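Local structure of enoyl CoA hydratase/isomerase (Crotonase) (Legionella pneumophila subsp. pneumophila, 3I47) at residues P101-A115 and C121-F134. The protein probably catalyses the hydration of enoyl-CoA thioesters or a related isomerisation. Sequence-based numbering, arbitrary orientation. Where two conformers were deposited one is given.
Sequences PTIAMVQGAAFGGGA and CDIAIASTSARFCF
Thr-102 and Asp-122 clasp each other at the start of the parallel pair 102-106 and 123-127. The segments are two successive turns of the crotonase spiral, each adding a parallel strand to both sheets: after both segments turn, 109-111 runs beside 131-133 in the second sheet, and helix 113-120 lies in the connection. Asp-122 N donates to Thr-102 OG1 (2.9 Å), while Thr-102 N reaches Asp-122 OD2 (3.0 Å) from above the carboxylate plane; Lys-212, in a salt bridge to the same OD2, probably stabilises the carboxylate's negative charge. The small methyl of Ala-104 lets Cys-121 SG lie 3.8 Å from its CB; on the other face, branched Ile-103 CG2 packs 3.8 Å from Ile-125 CD1.

Phe-132 fills the angle between the sheets. With CG anti to its carbonyl carbon (chi1 -63°), its CB lies near Ala-110 O, CD2 comes 3.8 Å from Ala-110 CB, CE2 touches both that methyl and Val-106 CG1, and CZ ends 3.9 Å from Val-106 CG1. Ala-115 CB meets the ring edge, so flat, apolar phenylalanine suits this buried corner. Gly-108 and Gly-112 adopt positive phi, which favours glycine. On the other face of the second sheet, Ala-109 CB sits over the centre of the Phe-111 ring, whose CD1 lies 3.5 Å from Cys-133 CB.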
ATOM      1  N   PRO A 101       6.144   1.789   6.972  1.00 13.58           N
ATOM      2  CA  PRO A 101       4.819   2.235   6.503  1.00 13.78           C
ATOM      3  C   PRO A 101       4.751   2.308   4.987  1.00 13.84           C
ATOM      4  O   PRO A 101       5.694   2.777   4.338  1.00 13.95           O
ATOM      5  CB  PRO A 101       4.683   3.645   7.072  1.00 14.66           C
ATOM      6  CG  PRO A 101       5.630   3.677   8.241  1.00 14.68           C
ATOM      7  CD  PRO A 101       6.751   2.732   7.935  1.00 14.01           C
ATOM      8  N   THR A 102       3.638   1.837   4.435  1.00 13.23           N
ATOM      9  CA  THR A 102       3.401   1.886   2.986  1.00 13.59           C
ATOM     10  C   THR A 102       2.133   2.674   2.675  1.00 13.50           C
ATOM     11  O   THR A 102       1.113   2.535   3.365  1.00 13.58           O
ATOM     12  CB  THR A 102       3.271   0.481   2.398  1.00 14.59           C
ATOM     13  OG1 THR A 102       2.268  -0.243   3.111  1.00 14.62           O
ATOM     14  CG2 THR A 102       4.598  -0.269   2.486  1.00 15.27           C
ATOM     15  N   ILE A 103       2.200   3.492   1.630  1.00 13.06           N
ATOM     16  CA  ILE A 103       1.099   4.388   1.262  1.00 12.86           C
ATOM     17  C   ILE A 103       0.860   4.260  -0.229  1.00 13.43           C
ATOM     18  O   ILE A 103       1.817   4.356  -1.011  1.00 14.58           O
ATOM     19  CB  ILE A 103       1.439   5.864   1.568  1.00 12.98           C
ATOM     20  CG1 ILE A 103       1.597   6.064   3.076  1.00 14.47           C
ATOM     21  CG2 ILE A 103       0.358   6.806   1.012  1.00 15.11           C
ATOM     22  CD1 ILE A 103       2.242   7.388   3.439  1.00 14.14           C
ATOM     23  N   ALA A 104      -0.396   4.045  -0.612  1.00 12.68           N
ATOM     24  CA  ALA A 104      -0.798   4.111  -2.038  1.00 11.79           C
ATOM     25  C   ALA A 104      -1.498   5.430  -2.324  1.00 12.54           C
ATOM     26  O   ALA A 104      -2.375   5.837  -1.558  1.00 13.64           O
ATOM     27  CB  ALA A 104      -1.726   2.950  -2.388  1.00 12.06           C
ATOM     28  N   MET A 105      -1.118   6.095  -3.417  1.00 11.77           N
ATOM     29  CA  MET A 105      -1.674   7.398  -3.780  1.00 12.19           C
ATOM     30  C   MET A 105      -2.402   7.179  -5.103  1.00 12.91           C
ATOM     31  O   MET A 105      -1.759   6.865  -6.116  1.00 13.65           O
ATOM     32  CB  MET A 105      -0.543   8.437  -3.933  1.00 11.93           C
ATOM     33  CG  MET A 105      -0.982   9.808  -4.435  1.00 15.47           C
ATOM     34  SD  MET A 105       0.383  11.002  -4.731  1.00  8.98           S
ATOM     35  CE  MET A 105       0.060  11.423  -6.431  1.00 16.00           C
ATOM     36  N   VAL A 106      -3.728   7.306  -5.080  1.00 12.76           N
ATOM     37  CA  VAL A 106      -4.551   6.871  -6.214  1.00 12.59           C
ATOM     38  C   VAL A 106      -5.331   8.017  -6.861  1.00 13.18           C
ATOM     39  O   VAL A 106      -6.191   8.639  -6.211  1.00 13.89           O
ATOM     40  CB  VAL A 106      -5.565   5.795  -5.761  1.00 12.59           C
ATOM     41  CG1 VAL A 106      -6.416   5.322  -6.940  1.00 14.02           C
ATOM     42  CG2 VAL A 106      -4.848   4.613  -5.095  1.00 13.94           C
ATOM     43  N   GLN A 107      -5.043   8.258  -8.140  1.00 12.79           N
ATOM     44  CA  GLN A 107      -5.799   9.188  -8.976  1.00 13.05           C
ATOM     45  C   GLN A 107      -6.512   8.399 -10.079  1.00 13.02           C
ATOM     46  O   GLN A 107      -6.053   7.327 -10.495  1.00 13.75           O
ATOM     47  CB  GLN A 107      -4.863  10.238  -9.596  1.00 14.29           C
ATOM     48  CG  GLN A 107      -4.255   9.888 -10.994  1.00 14.51           C
ATOM     49  CD  GLN A 107      -3.140   8.824 -10.988  1.00 15.17           C
ATOM     50  OE1 GLN A 107      -2.868   8.153  -9.975  1.00 14.69           O
ATOM     51  NE2 GLN A 107      -2.481   8.666 -12.147  1.00 15.11           N
ATOM     52  N   GLY A 108      -7.630   8.927 -10.556  1.00 13.83           N
ATOM     53  CA  GLY A 108      -8.328   8.278 -11.677  1.00 13.54           C
ATOM     54  C   GLY A 108      -8.715   6.833 -11.392  1.00 13.41           C
ATOM     55  O   GLY A 108      -9.004   6.459 -10.249  1.00 13.85           O
ATOM     56  N   ALA A 109      -8.705   6.011 -12.433  1.00 12.95           N
ATOM     57  CA  ALA A 109      -9.130   4.614 -12.303  1.00 13.58           C
ATOM     58  C   ALA A 109      -8.071   3.725 -11.669  1.00 13.74           C
ATOM     59  O   ALA A 109      -6.892   3.787 -12.041  1.00 13.30           O
ATOM     60  CB  ALA A 109      -9.523   4.061 -13.667  1.00 13.29           C
ATOM     61  N   ALA A 110      -8.507   2.904 -10.709  1.00 13.54           N
ATOM     62  CA  ALA A 110      -7.699   1.815 -10.154  1.00 13.26           C
ATOM     63  C   ALA A 110      -8.551   0.569 -10.304  1.00 14.57           C
ATOM     64  O   ALA A 110      -9.377   0.262  -9.439  1.00 14.70           O
ATOM     65  CB  ALA A 110      -7.339   2.073  -8.678  1.00 13.49           C
ATOM     66  N   PHE A 111      -8.396  -0.095 -11.450  1.00 14.88           N
ATOM     67  CA  PHE A 111      -9.248  -1.227 -11.820  1.00 15.82           C
ATOM     68  C   PHE A 111      -8.430  -2.511 -11.800  1.00 16.99           C
ATOM     69  O   PHE A 111      -7.374  -2.582 -12.436  1.00 17.78           O
ATOM     70  CB  PHE A 111      -9.849  -1.012 -13.221  1.00 16.79           C
ATOM     71  CG  PHE A 111     -10.867   0.121 -13.315  1.00 18.03           C
ATOM     72  CD1 PHE A 111     -11.357   0.776 -12.181  1.00 17.95           C
ATOM     73  CD2 PHE A 111     -11.334   0.520 -14.566  1.00 18.50           C
ATOM     74  CE1 PHE A 111     -12.299   1.810 -12.298  1.00 17.67           C
ATOM     75  CE2 PHE A 111     -12.276   1.547 -14.696  1.00 18.95           C
ATOM     76  CZ  PHE A 111     -12.757   2.192 -13.556  1.00 19.06           C
ATOM     77  N   GLY A 112      -8.902  -3.518 -11.066  1.00 18.27           N
ATOM     78  CA  GLY A 112      -8.239  -4.825 -11.057  1.00 18.93           C
ATOM     79  C   GLY A 112      -7.080  -4.860 -10.090  1.00 19.10           C
ATOM     80  O   GLY A 112      -7.204  -4.464  -8.931  1.00 19.77           O
ATOM     81  N   GLY A 113      -5.929  -5.325 -10.576  1.00 18.19           N
ATOM     82  CA  GLY A 113      -4.730  -5.381  -9.740  1.00 18.00           C
ATOM     83  C   GLY A 113      -4.399  -4.086  -9.020  1.00 17.65           C
ATOM     84  O   GLY A 113      -3.980  -4.108  -7.860  1.00 18.55           O
ATOM     85  N   GLY A 114      -4.582  -2.947  -9.693  1.00 16.23           N
ATOM     86  CA  GLY A 114      -4.297  -1.642  -9.098  1.00 16.47           C
ATOM     87  C   GLY A 114      -5.115  -1.349  -7.846  1.00 15.88           C
ATOM     88  O   GLY A 114      -4.608  -0.792  -6.871  1.00 15.95           O
ATOM     89  N   ALA A 115      -6.388  -1.751  -7.866  1.00 16.98           N
ATOM     90  CA  ALA A 115      -7.231  -1.610  -6.675  1.00 17.26           C
ATOM     91  C   ALA A 115      -6.696  -2.469  -5.542  1.00 16.79           C
ATOM     92  O   ALA A 115      -6.764  -2.095  -4.364  1.00 17.52           O
ATOM     93  CB  ALA A 115      -8.667  -1.992  -6.993  1.00 17.90           C
ATOM     94  N   CYS A 121      -1.299  -1.925   0.741  1.00 13.18           N
ATOM     95  CA  CYS A 121      -0.595  -0.865   1.471  1.00 13.01           C
ATOM     96  C   CYS A 121      -1.282  -0.604   2.812  1.00 14.00           C
ATOM     97  O   CYS A 121      -2.471  -0.879   2.972  1.00 14.81           O
ATOM     98  CB  CYS A 121      -0.561   0.423   0.655  1.00 13.29           C
ATOM     99  SG  CYS A 121       0.573   0.331  -0.759  1.00 14.28           S
ATOM    100  N   ASP A 122      -0.535  -0.056   3.763  1.00 13.93           N
ATOM    101  CA  ASP A 122      -1.132   0.282   5.067  1.00 14.13           C
ATOM    102  C   ASP A 122      -2.204   1.359   4.914  1.00 13.88           C
ATOM    103  O   ASP A 122      -3.237   1.325   5.591  1.00 14.25           O
ATOM    104  CB  ASP A 122      -0.101   0.832   6.050  1.00 15.26           C
ATOM    105  CG  ASP A 122       0.978  -0.156   6.407  1.00 15.41           C
ATOM    106  OD1 ASP A 122       0.686  -1.358   6.611  1.00 16.89           O
ATOM    107  OD2 ASP A 122       2.129   0.306   6.511  1.00 15.32           O
ATOM    108  N   ILE A 123      -1.918   2.328   4.051  1.00 13.71           N
ATOM    109  CA  ILE A 123      -2.718   3.539   3.929  1.00 13.32           C
ATOM    110  C   ILE A 123      -2.927   3.812   2.449  1.00 13.95           C
ATOM    111  O   ILE A 123      -1.993   3.664   1.664  1.00 14.68           O
ATOM    112  CB  ILE A 123      -2.002   4.761   4.544  1.00 14.22           C
ATOM    113  CG1 ILE A 123      -1.750   4.557   6.047  1.00 15.33           C
ATOM    114  CG2 ILE A 123      -2.794   6.051   4.287  1.00 15.61           C
ATOM    115  CD1 ILE A 123      -0.627   5.471   6.593  1.00 14.34           C
ATOM    116  N   ALA A 124      -4.141   4.198   2.070  1.00 13.27           N
ATOM    117  CA  ALA A 124      -4.394   4.639   0.706  1.00 13.29           C
ATOM    118  C   ALA A 124      -5.059   6.009   0.732  1.00 13.37           C
ATOM    119  O   ALA A 124      -5.945   6.275   1.559  1.00 13.94           O
ATOM    120  CB  ALA A 124      -5.237   3.601  -0.086  1.00 14.10           C
ATOM    121  N   ILE A 125      -4.584   6.883  -0.151  1.00 13.38           N
ATOM    122  CA  ILE A 125      -5.050   8.249  -0.273  1.00 13.64           C
ATOM    123  C   ILE A 125      -5.572   8.382  -1.695  1.00 14.01           C
ATOM    124  O   ILE A 125      -4.847   8.064  -2.648  1.00 14.99           O
ATOM    125  CB  ILE A 125      -3.880   9.240  -0.074  1.00 13.92           C
ATOM    126  CG1 ILE A 125      -3.250   9.088   1.327  1.00 14.33           C
ATOM    127  CG2 ILE A 125      -4.362  10.692  -0.304  1.00 14.40           C
ATOM    128  CD1 ILE A 125      -1.904   9.833   1.503  1.00 15.31           C
ATOM    129  N   ALA A 126      -6.820   8.825  -1.845  1.00 13.94           N
ATOM    130  CA  ALA A 126      -7.428   8.962  -3.166  1.00 14.33           C
ATOM    131  C   ALA A 126      -7.788  10.407  -3.458  1.00 15.00           C
ATOM    132  O   ALA A 126      -8.170  11.157  -2.545  1.00 16.30           O
ATOM    133  CB  ALA A 126      -8.664   8.089  -3.262  1.00 14.95           C
ATOM    134  N   SER A 127      -7.661  10.801  -4.721  1.00 15.34           N
ATOM    135  CA  SER A 127      -8.237  12.059  -5.179  1.00 15.19           C
ATOM    136  C   SER A 127      -9.760  11.882  -5.256  1.00 15.35           C
ATOM    137  O   SER A 127     -10.266  10.754  -5.355  1.00 15.47           O
ATOM    138  CB  SER A 127      -7.671  12.429  -6.553  1.00 16.56           C
ATOM    139  OG  SER A 127      -7.995  11.410  -7.466  1.00 24.78           O
ATOM    140  N   THR A 128     -10.492  12.990  -5.199  1.00 16.41           N
ATOM    141  CA  THR A 128     -11.957  12.921  -5.196  1.00 17.55           C
ATOM    142  C   THR A 128     -12.500  12.250  -6.460  1.00 18.97           C
ATOM    143  O   THR A 128     -13.578  11.644  -6.430  1.00 20.16           O
ATOM    144  CB  THR A 128     -12.595  14.324  -5.042  1.00 18.79           C
ATOM    145  OG1 THR A 128     -12.146  15.173  -6.098  1.00 27.72           O
ATOM    146  CG2 THR A 128     -12.212  14.945  -3.708  1.00 27.01           C
ATOM    147  N   SER A 129     -11.747  12.337  -7.548  1.00 18.74           N
ATOM    148  CA  SER A 129     -12.179  11.779  -8.832  1.00 19.06           C
ATOM    149  C   SER A 129     -11.757  10.320  -9.058  1.00 18.35           C
ATOM    150  O   SER A 129     -12.079   9.744 -10.108  1.00 18.94           O
ATOM    151  CB  SER A 129     -11.693  12.667  -9.987  1.00 19.63           C
ATOM    152  OG  SER A 129     -12.369  13.913  -9.984  1.00 34.61           O
ATOM    153  N   ALA A 130     -11.054   9.717  -8.093  1.00 16.32           N
ATOM    154  CA  ALA A 130     -10.614   8.312  -8.205  1.00 15.28           C
ATOM    155  C   ALA A 130     -11.802   7.347  -8.254  1.00 15.60           C
ATOM    156  O   ALA A 130     -12.847   7.616  -7.657  1.00 15.49           O
ATOM    157  CB  ALA A 130      -9.682   7.941  -7.057  1.00 15.60           C
ATOM    158  N   ARG A 131     -11.646   6.254  -9.003  1.00 15.67           N
ATOM    159  CA  ARG A 131     -12.683   5.223  -9.078  0.50 16.35           C
ATOM    160  C   ARG A 131     -12.030   3.859  -9.002  1.00 15.46           C
ATOM    161  O   ARG A 131     -10.885   3.676  -9.419  1.00 16.13           O
ATOM    162  CB  ARG A 131     -13.516   5.308 -10.363  0.50 18.07           C
ATOM    163  CG  ARG A 131     -14.168   6.648 -10.635  0.50 30.73           C
ATOM    164  CD  ARG A 131     -13.472   7.284 -11.809  0.50 20.43           C
ATOM    165  NE  ARG A 131     -13.256   6.296 -12.862  0.50 31.27           N
ATOM    166  CZ  ARG A 131     -12.636   6.527 -14.014  0.50 21.19           C
ATOM    167  NH1 ARG A 131     -12.509   5.546 -14.896  0.50 31.47           N
ATOM    168  NH2 ARG A 131     -12.161   7.732 -14.298  0.50 31.53           N
ATOM    169  N   PHE A 132     -12.761   2.900  -8.441  1.00 13.78           N
ATOM    170  CA  PHE A 132     -12.222   1.561  -8.215  1.00 13.33           C
ATOM    171  C   PHE A 132     -13.149   0.506  -8.789  1.00 13.48           C
ATOM    172  O   PHE A 132     -14.348   0.728  -8.904  1.00 13.65           O
ATOM    173  CB  PHE A 132     -12.086   1.314  -6.705  1.00 13.33           C
ATOM    174  CG  PHE A 132     -11.112   2.240  -6.028  1.00 15.23           C
ATOM    175  CD1 PHE A 132     -11.519   3.507  -5.619  1.00 14.89           C
ATOM    176  CD2 PHE A 132      -9.796   1.830  -5.792  1.00 14.52           C
ATOM    177  CE1 PHE A 132     -10.597   4.372  -4.980  1.00 15.57           C
ATOM    178  CE2 PHE A 132      -8.880   2.680  -5.161  1.00 15.47           C
ATOM    179  CZ  PHE A 132      -9.294   3.937  -4.749  1.00 15.49           C
ATOM    180  N   CYS A 133     -12.585  -0.647  -9.130  1.00 13.26           N
ATOM    181  CA  CYS A 133     -13.396  -1.755  -9.633  1.00 13.30           C
ATOM    182  C   CYS A 133     -12.654  -3.072  -9.545  1.00 14.19           C
ATOM    183  O   CYS A 133     -11.485  -3.150  -9.915  1.00 15.65           O
ATOM    184  CB  CYS A 133     -13.794  -1.489 -11.091  1.00 13.74           C
ATOM    185  SG  CYS A 133     -14.958  -2.677 -11.788  1.00 16.52           S
ATOM    186  N   PHE A 134     -13.343  -4.108  -9.078  1.00 13.90           N
ATOM    187  CA  PHE A 134     -12.851  -5.489  -9.195  1.00 15.71           C
ATOM    188  C   PHE A 134     -13.604  -6.140 -10.351  1.00 16.40           C
ATOM    189  O   PHE A 134     -14.691  -6.707 -10.174  1.00 16.09           O
ATOM    190  CB  PHE A 134     -13.040  -6.255  -7.876  1.00 16.52           C
ATOM    191  CG  PHE A 134     -12.556  -5.504  -6.676  1.00 16.08           C
ATOM    192  CD1 PHE A 134     -11.206  -5.196  -6.523  1.00 16.91           C
ATOM    193  CD2 PHE A 134     -13.452  -5.067  -5.705  1.00 16.91           C
ATOM    194  CE1 PHE A 134     -10.753  -4.478  -5.409  1.00 16.55           C
ATOM    195  CE2 PHE A 134     -13.010  -4.340  -4.595  1.00 16.65           C
ATOM    196  CZ  PHE A 134     -11.663  -4.045  -4.447  1.00 17.18           C
TER
HETATM  197  O   HOH W   1       2.736  -2.725   4.374  1.00 16.15           O
HETATM  198  O   HOH W   2      -8.667  11.605  -9.931  1.00 24.42           O